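Local coordinates for protein putative HTH-type transcriptional regulator ybaQ (Escherichia coli, PDB 2EBY) that is a putative transcriptional regulator of the helix-turn-helix Cro/C1 type and probably binds DNA, at residues Val77-Trp80 / Glu81-Asn85; Arg87-Glu90 / Glu91-Arg94; Arg94-Val98 / Ala99-Ala103. All blocks are in the same frame, centred on the assembly; numbering follows the deposited sequence.

How the contacts relate
From the N terminus, the chain first passes through the predicted helix-turn-helix motif and then meets the three contacts in series; none encloses or crosses another. Each is local and closes a helical turn or a cap. Contact 1 finishes helix 67-83. Contact 2 lies on helix 86-94, its centre about 13 Å from that of contact 1, and the two touch where Gln89 NE2 makes a probable hydrogen bond to Val82 O. Contact 3 shares Arg94 with contact 2 and caps the start of helix 98-107; its centre lies about 24 Å from that of contact 1. All three touch the second subunit, so together they follow a C-terminal arm along the dimer.

Contact 1 of 3, residues Val77-Trp80 / Glu81-Asn85; sequences VDLW and EVENN
Trp80 and Asn84 meet in a local helix-end contact, one turn apart, at the C-terminal end of helix 67-83. The last turns are alpha-helical: Glu81 N donates to Val77 O at 2.9 Å, Val82 N to Asp78 O and Glu83 N to Leu79 O. Asn84 then leaves the helical backbone conformation. Its backbone N still reaches Trp80 O, though the bond is weak, and its side chain supplies a second donor to the same oxygen: Asn84 ND2 lies 2.8 Å from Trp80 O, above the carbonyl plane rather than on a lone pair. One carbonyl near the end of the helix is thus gripped by two N-H groups of a single residue.

The indole lies beneath this amide because Trp80 CG stands opposite its own backbone N (chi1 -180°), beside the carbonyl carbon. Asn84 ND2 comes over one face of the ring, close to Trp80 NE1; both are donors, so the pair is no hydrogen bond, and the amide and ring planes are 39° apart. Elsewhere the ring packs on Lys7 and Pro8 of the N-terminal loop, while Val77 packs on Thr10. Leu79 meets Phe57 of the second subunit, and Val82 meets Thr53 of that same subunit, which places this end of the helix at the dimer interface.

Farther back, the extended Glu81 side chain runs past the preceding turn, with Glu81 CG 3.1 Å from Val77 O and OE2 4.0 Å from Val77 CG1. Its other oxygen comes near a like charge, which probably disfavours the pair somewhat, although Asp78 is engaged by Gln74 through a hydrogen bond. The two side chains run alongside each other, their carboxylates turned 47° apart, with Glu81 OE1 4.0 Å from Asp78 OD1.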
loop_
_atom_site.group_PDB
_atom_site.type_symbol
_atom_site.label_atom_id
_atom_site.label_comp_id
_atom_site.label_asym_id
_atom_site.label_seq_id
_atom_site.Cartn_x
_atom_site.Cartn_y
_atom_site.Cartn_z
ATOM N N VAL A 77 -0.067 4.258 8.892
ATOM C CA VAL A 77 -0.788 3.263 9.673
ATOM C C VAL A 77 -0.239 1.875 9.363
ATOM O O VAL A 77 -0.049 1.059 10.263
ATOM C CB VAL A 77 -2.303 3.285 9.357
ATOM C CG1 VAL A 77 -2.987 2.072 9.964
ATOM C CG2 VAL A 77 -2.928 4.554 9.907
ATOM N N ASP A 78 0.018 1.608 8.087
ATOM C CA ASP A 78 0.548 0.309 7.693
ATOM C C ASP A 78 1.892 0.053 8.369
ATOM O O ASP A 78 2.154 -1.045 8.853
ATOM C CB ASP A 78 0.706 0.219 6.171
ATOM C CG ASP A 78 -0.635 0.209 5.435
ATOM O OD1 ASP A 78 -1.640 -0.268 6.007
ATOM O OD2 ASP A 78 -0.680 0.663 4.275
ATOM N N LEU A 79 2.736 1.076 8.404
ATOM C CA LEU A 79 4.043 0.958 9.027
ATOM C C LEU A 79 3.903 0.708 10.521
ATOM O O LEU A 79 4.608 -0.128 11.078
ATOM C CB LEU A 79 4.860 2.224 8.780
ATOM C CG LEU A 79 5.622 2.206 7.455
ATOM C CD1 LEU A 79 5.867 3.619 6.958
ATOM C CD2 LEU A 79 6.930 1.461 7.656
ATOM N N TRP A 80 2.990 1.429 11.163
ATOM C CA TRP A 80 2.763 1.262 12.588
ATOM C C TRP A 80 2.340 -0.176 12.894
ATOM O O TRP A 80 2.860 -0.792 13.821
ATOM C CB TRP A 80 1.677 2.223 13.069
ATOM C CG TRP A 80 1.398 2.111 14.529
ATOM C CD1 TRP A 80 2.083 2.713 15.542
ATOM C CD2 TRP A 80 0.389 1.303 15.145
ATOM N NE1 TRP A 80 1.564 2.329 16.757
ATOM C CE2 TRP A 80 0.525 1.463 16.544
ATOM C CE3 TRP A 80 -0.616 0.454 14.657
ATOM C CZ2 TRP A 80 -0.308 0.804 17.459
ATOM C CZ3 TRP A 80 -1.446 -0.204 15.570
ATOM C CH2 TRP A 80 -1.282 -0.022 16.956
ATOM N N GLU A 81 1.406 -0.709 12.109
ATOM C CA GLU A 81 0.917 -2.072 12.320
ATOM C C GLU A 81 2.006 -3.134 12.275
ATOM O O GLU A 81 1.967 -4.089 13.049
ATOM C CB GLU A 81 -0.164 -2.428 11.298
ATOM C CG GLU A 81 -1.368 -1.502 11.330
ATOM C CD GLU A 81 -2.478 -1.943 10.393
ATOM O OE1 GLU A 81 -2.162 -2.432 9.285
ATOM O OE2 GLU A 81 -3.666 -1.789 10.754
ATOM N N VAL A 82 2.966 -2.987 11.364
ATOM C CA VAL A 82 4.049 -3.957 11.262
ATOM C C VAL A 82 4.992 -3.819 12.450
ATOM O O VAL A 82 5.419 -4.816 13.029
ATOM C CB VAL A 82 4.852 -3.777 9.953
ATOM C CG1 VAL A 82 6.125 -4.616 9.999
ATOM C CG2 VAL A 82 3.997 -4.192 8.760
ATOM N N GLU A 83 5.302 -2.579 12.812
ATOM C CA GLU A 83 6.200 -2.292 13.929
ATOM C C GLU A 83 5.673 -2.747 15.284
ATOM O O GLU A 83 6.452 -2.988 16.205
ATOM C CB GLU A 83 6.492 -0.795 13.991
ATOM C CG GLU A 83 7.504 -0.324 12.968
ATOM C CD GLU A 83 7.459 1.174 12.765
ATOM O OE1 GLU A 83 6.948 1.879 13.662
ATOM O OE2 GLU A 83 7.941 1.649 11.715
ATOM N N ASN A 84 4.356 -2.871 15.406
ATOM C CA ASN A 84 3.750 -3.280 16.666
ATOM C C ASN A 84 3.213 -4.710 16.671
ATOM O O ASN A 84 2.406 -5.086 17.528
ATOM C CB ASN A 84 2.658 -2.278 17.042
ATOM C CG ASN A 84 3.231 -0.913 17.399
ATOM O OD1 ASN A 84 3.752 -0.715 18.498
ATOM N ND2 ASN A 84 3.156 0.028 16.461
ATOM N N ASN A 85 3.668 -5.501 15.709
ATOM C CA ASN A 85 3.288 -6.899 15.612
ATOM C C ASN A 85 4.540 -7.649 16.053
ATOM O O ASN A 85 5.512 -7.744 15.303
ATOM C CB ASN A 85 2.940 -7.259 14.173
ATOM C CG ASN A 85 2.484 -8.692 14.028
ATOM O OD1 ASN A 85 3.092 -9.602 14.582
ATOM N ND2 ASN A 85 1.418 -8.902 13.272
#

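Contact 2 of 3, residues Arg87-Glu90 / Glu91-Arg94; sequences RTQE and ELGR
Thr88 and Leu92, one turn apart on helix 86-94, are joined by both backbone and side chains. The backbone bonds come first: Leu92 N lies 2.7 Å from Thr88 O, Gly93 N donates to Gln89 O at 2.9 Å, and Glu91 N completes the set with Arg87 O. At the C-terminal end the pattern weakens, since the Arg94 N to Glu90 O hydrogen bond is weak, its N-H...O angle only 126°.

Apolar packing gathers round Leu92. Thr88 and Leu92 leave the helix in a similar direction, with Thr88 CG2 4.0 Å from Leu92 CD1. That methyl is also met by the amide of Gln89, whose NE2 crosses to within 3.7 Å of Leu92 CD1. The Gln89 chain is bent at its second torsion (chi2 -56°), which folds the amide back, and NE2 also donates a hydrogen bond to Val82 O of the preceding helix.

The Glu90-Arg94 pair is held more loosely. The two side chains run abreast, but Glu90 OE1 is 4.0 Å from Arg94 NH2 and far from the plane of the guanidinium, with carboxylate and guanidinium nearly perpendicular. This long salt bridge therefore rests on charge alone, without an N-H directed at the oxygen. On another side of the helix, Glu91 CB is tucked against Arg87 O at 3.1 Å, while its carboxylate reaches outward: Glu91 OE2 forms a salt bridge with Arg58 of the second subunit.

Helix 86-94 starts with Asn85 OD1 accepting from Thr88 N at its N-cap. It follows helix 67-83 in the chain and lies against the second subunit, where Leu92 packs on Phe57, Thr88 on Glu54 and Glu91 on His35, the last within that subunit's predicted helix-turn-helix motif.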
loop_
_atom_site.group_PDB
_atom_site.type_symbol
_atom_site.label_atom_id
_atom_site.label_comp_id
_atom_site.label_asym_id
_atom_site.label_seq_id
_atom_site.Cartn_x
_atom_site.Cartn_y
_atom_site.Cartn_z
ATOM N N ARG A 87 5.126 -10.863 16.520
ATOM C CA ARG A 87 5.467 -12.065 15.772
ATOM C C ARG A 87 6.321 -11.664 14.565
ATOM O O ARG A 87 7.332 -12.295 14.258
ATOM C CB ARG A 87 4.197 -12.765 15.293
ATOM C CG ARG A 87 4.444 -13.983 14.410
ATOM C CD ARG A 87 3.153 -14.377 13.712
ATOM N NE ARG A 87 2.551 -13.202 13.085
ATOM C CZ ARG A 87 1.255 -13.074 12.825
ATOM N NH1 ARG A 87 0.413 -14.052 13.135
ATOM N NH2 ARG A 87 0.797 -11.956 12.270
ATOM N N THR A 88 5.909 -10.596 13.893
ATOM C CA THR A 88 6.627 -10.119 12.715
ATOM C C THR A 88 8.021 -9.594 13.065
ATOM O O THR A 88 8.989 -9.861 12.355
ATOM C CB THR A 88 5.844 -8.999 12.003
ATOM O OG1 THR A 88 4.503 -9.436 11.761
ATOM C CG2 THR A 88 6.504 -8.656 10.668
ATOM N N GLN A 89 8.121 -8.853 14.162
ATOM C CA GLN A 89 9.396 -8.290 14.588
ATOM C C GLN A 89 10.459 -9.339 14.933
ATOM O O GLN A 89 11.611 -9.237 14.500
ATOM C CB GLN A 89 9.173 -7.345 15.769
ATOM C CG GLN A 89 8.426 -6.070 15.411
ATOM C CD GLN A 89 9.113 -5.290 14.307
ATOM O OE1 GLN A 89 10.293 -4.949 14.413
ATOM N NE2 GLN A 89 8.377 -5.005 13.237
ATOM N N GLU A 90 10.080 -10.340 15.719
ATOM C CA GLU A 90 11.024 -11.390 16.074
ATOM C C GLU A 90 11.464 -12.096 14.809
ATOM O O GLU A 90 12.635 -12.405 14.622
ATOM C CB GLU A 90 10.381 -12.385 17.049
ATOM C CG GLU A 90 10.332 -11.877 18.469
ATOM C CD GLU A 90 11.698 -11.408 18.946
ATOM O OE1 GLU A 90 12.669 -12.192 18.818
ATOM O OE2 GLU A 90 11.804 -10.262 19.444
ATOM N N GLU A 91 10.487 -12.316 13.943
ATOM C CA GLU A 91 10.668 -12.965 12.655
ATOM C C GLU A 91 11.664 -12.177 11.795
ATOM O O GLU A 91 12.613 -12.729 11.245
ATOM C CB GLU A 91 9.295 -13.065 11.987
ATOM C CG GLU A 91 9.187 -13.974 10.826
ATOM C CD GLU A 91 7.748 -14.220 10.510
ATOM O OE1 GLU A 91 7.090 -14.954 11.277
ATOM O OE2 GLU A 91 7.275 -13.655 9.511
ATOM N N LEU A 92 11.453 -10.872 11.717
ATOM C CA LEU A 92 12.332 -9.996 10.954
ATOM C C LEU A 92 13.733 -10.033 11.543
ATOM O O LEU A 92 14.727 -9.898 10.831
ATOM C CB LEU A 92 11.816 -8.552 10.980
ATOM C CG LEU A 92 10.575 -8.194 10.160
ATOM C CD1 LEU A 92 10.098 -6.798 10.562
ATOM C CD2 LEU A 92 10.908 -8.255 8.673
ATOM N N GLY A 93 13.800 -10.223 12.857
ATOM C CA GLY A 93 15.079 -10.283 13.535
ATOM C C GLY A 93 15.841 -11.562 13.233
ATOM O O GLY A 93 17.068 -11.586 13.319
ATOM N N ARG A 94 15.123 -12.621 12.868
ATOM C CA ARG A 94 15.751 -13.900 12.557
ATOM C C ARG A 94 16.097 -14.083 11.073
ATOM O O ARG A 94 16.793 -15.034 10.719
ATOM C CB ARG A 94 14.850 -15.055 13.022
ATOM C CG ARG A 94 14.627 -15.106 14.537
ATOM C CD ARG A 94 15.944 -15.296 15.277
ATOM N NE ARG A 94 15.912 -14.802 16.655
ATOM C CZ ARG A 94 15.515 -15.511 17.710
ATOM N NH1 ARG A 94 15.107 -16.770 17.566
ATOM N NH2 ARG A 94 15.531 -14.959 18.918
#

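Contact 3 of 3, residues Arg94-Val98 / Ala99-Ala103; sequences RIETV and AEYLA
Thr97 and Glu100 exchange hydrogen bonds in both directions. Glu100 N donates to Thr97 OG1 at 3.2 Å with an N-H angle of 163°, and Thr97 N returns a bond to Glu100 OE2, also 3.2 Å, met on the anti side of the carboxylate and 34° out of its plane. With chi1 at 76°, Thr97 holds OG1 between its backbone N and carbonyl carbon, turned to the incoming N-H. Tyr101 N to Thr97 O and Leu102 N to Val98 O continue the first turn.

Glu96 reaches past this pair. Glu96 CG touches Glu100 OE2 at 3.6 Å, and Glu96 OE1 lies at the edge of the Tyr101 ring, 3.8 Å from Tyr101 CD1, while OE2 forms a salt bridge with Arg104. Replacing Glu96 with alanine would probably leave Arg104 without this charged mate and open a gap beside the Tyr101 ring edge.

Farther out, Val98 CG2 packs beside Leu102 CG at 4.1 Å. Tyr101 OH bonds to Glu29 of the second subunit, and its side chain rests on Leu33 of that subunit. The reciprocal Thr97-Glu100 bonds form a capping box at the N terminus of helix 98-107.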
loop_
_atom_site.group_PDB
_atom_site.type_symbol
_atom_site.label_atom_id
_atom_site.label_comp_id
_atom_site.label_asym_id
_atom_site.label_seq_id
_atom_site.Cartn_x
_atom_site.Cartn_y
_atom_site.Cartn_z
ATOM N N ARG A 94 15.123 -12.621 12.868
ATOM C CA ARG A 94 15.751 -13.900 12.557
ATOM C C ARG A 94 16.097 -14.083 11.073
ATOM O O ARG A 94 16.793 -15.034 10.719
ATOM C CB ARG A 94 14.850 -15.055 13.022
ATOM C CG ARG A 94 14.627 -15.106 14.537
ATOM C CD ARG A 94 15.944 -15.296 15.277
ATOM N NE ARG A 94 15.912 -14.802 16.655
ATOM C CZ ARG A 94 15.515 -15.511 17.710
ATOM N NH1 ARG A 94 15.107 -16.770 17.566
ATOM N NH2 ARG A 94 15.531 -14.959 18.918
ATOM N N ILE A 95 15.628 -13.179 10.212
ATOM C CA ILE A 95 15.900 -13.274 8.773
ATOM C C ILE A 95 17.371 -13.111 8.379
ATOM O O ILE A 95 18.035 -12.149 8.769
ATOM C CB ILE A 95 15.088 -12.225 7.972
ATOM C CG1 ILE A 95 13.639 -12.687 7.822
ATOM C CG2 ILE A 95 15.720 -12.006 6.601
ATOM C CD1 ILE A 95 12.774 -11.730 7.031
ATOM N N GLU A 96 17.859 -14.051 7.578
ATOM C CA GLU A 96 19.234 -14.026 7.091
ATOM C C GLU A 96 19.289 -13.219 5.795
ATOM O O GLU A 96 18.462 -13.407 4.900
ATOM C CB GLU A 96 19.727 -15.456 6.837
ATOM C CG GLU A 96 21.079 -15.551 6.145
ATOM C CD GLU A 96 21.544 -16.992 5.965
ATOM O OE1 GLU A 96 20.717 -17.855 5.603
ATOM O OE2 GLU A 96 22.741 -17.265 6.173
ATOM N N THR A 97 20.269 -12.325 5.695
ATOM C CA THR A 97 20.416 -11.494 4.507
ATOM C C THR A 97 20.983 -12.315 3.349
ATOM O O THR A 97 21.531 -13.396 3.555
ATOM C CB THR A 97 21.347 -10.303 4.778
ATOM O OG1 THR A 97 22.705 -10.756 4.801
ATOM C CG2 THR A 97 21.021 -9.673 6.122
ATOM N N VAL A 98 20.845 -11.803 2.132
ATOM C CA VAL A 98 21.343 -12.500 0.957
ATOM C C VAL A 98 22.873 -12.491 0.905
ATOM O O VAL A 98 23.490 -13.397 0.347
ATOM C CB VAL A 98 20.781 -11.868 -0.334
ATOM C CG1 VAL A 98 21.511 -10.574 -0.654
ATOM C CG2 VAL A 98 20.884 -12.841 -1.471
ATOM N N ALA A 99 23.482 -11.462 1.484
ATOM C CA ALA A 99 24.938 -11.353 1.517
ATOM C C ALA A 99 25.509 -12.488 2.360
ATOM O O ALA A 99 26.503 -13.117 1.992
ATOM C CB ALA A 99 25.350 -10.018 2.109
ATOM N N GLU A 100 24.874 -12.727 3.503
ATOM C CA GLU A 100 25.279 -13.786 4.410
ATOM C C GLU A 100 25.034 -15.131 3.752
ATOM O O GLU A 100 25.938 -15.970 3.675
ATOM C CB GLU A 100 24.481 -13.699 5.706
ATOM C CG GLU A 100 24.906 -12.567 6.614
ATOM C CD GLU A 100 23.937 -12.359 7.753
ATOM O OE1 GLU A 100 24.342 -11.782 8.783
ATOM O OE2 GLU A 100 22.764 -12.764 7.611
ATOM N N TYR A 101 23.811 -15.327 3.270
ATOM C CA TYR A 101 23.442 -16.579 2.622
ATOM C C TYR A 101 24.385 -16.963 1.487
ATOM O O TYR A 101 24.852 -18.099 1.420
ATOM C CB TYR A 101 22.018 -16.514 2.070
ATOM C CG TYR A 101 21.628 -17.774 1.333
ATOM C CD1 TYR A 101 21.409 -18.965 2.026
ATOM C CD2 TYR A 101 21.558 -17.799 -0.058
ATOM C CE1 TYR A 101 21.123 -20.151 1.350
ATOM C CE2 TYR A 101 21.274 -18.972 -0.743
ATOM C CZ TYR A 101 21.065 -20.147 -0.034
ATOM O OH TYR A 101 20.800 -21.320 -0.703
ATOM N N LEU A 102 24.649 -16.029 0.582
ATOM C CA LEU A 102 25.532 -16.324 -0.538
ATOM C C LEU A 102 26.925 -16.712 -0.056
ATOM O O LEU A 102 27.574 -17.559 -0.658
ATOM C CB LEU A 102 25.624 -15.127 -1.485
ATOM C CG LEU A 102 24.358 -14.834 -2.285
ATOM C CD1 LEU A 102 24.629 -13.685 -3.237
ATOM C CD2 LEU A 102 23.926 -16.075 -3.056
ATOM N N ALA A 103 27.384 -16.095 1.026
ATOM C CA ALA A 103 28.698 -16.423 1.558
ATOM C C ALA A 103 28.664 -17.886 1.980
ATOM O O ALA A 103 29.506 -18.682 1.565
ATOM C CB ALA A 103 29.023 -15.545 2.744
#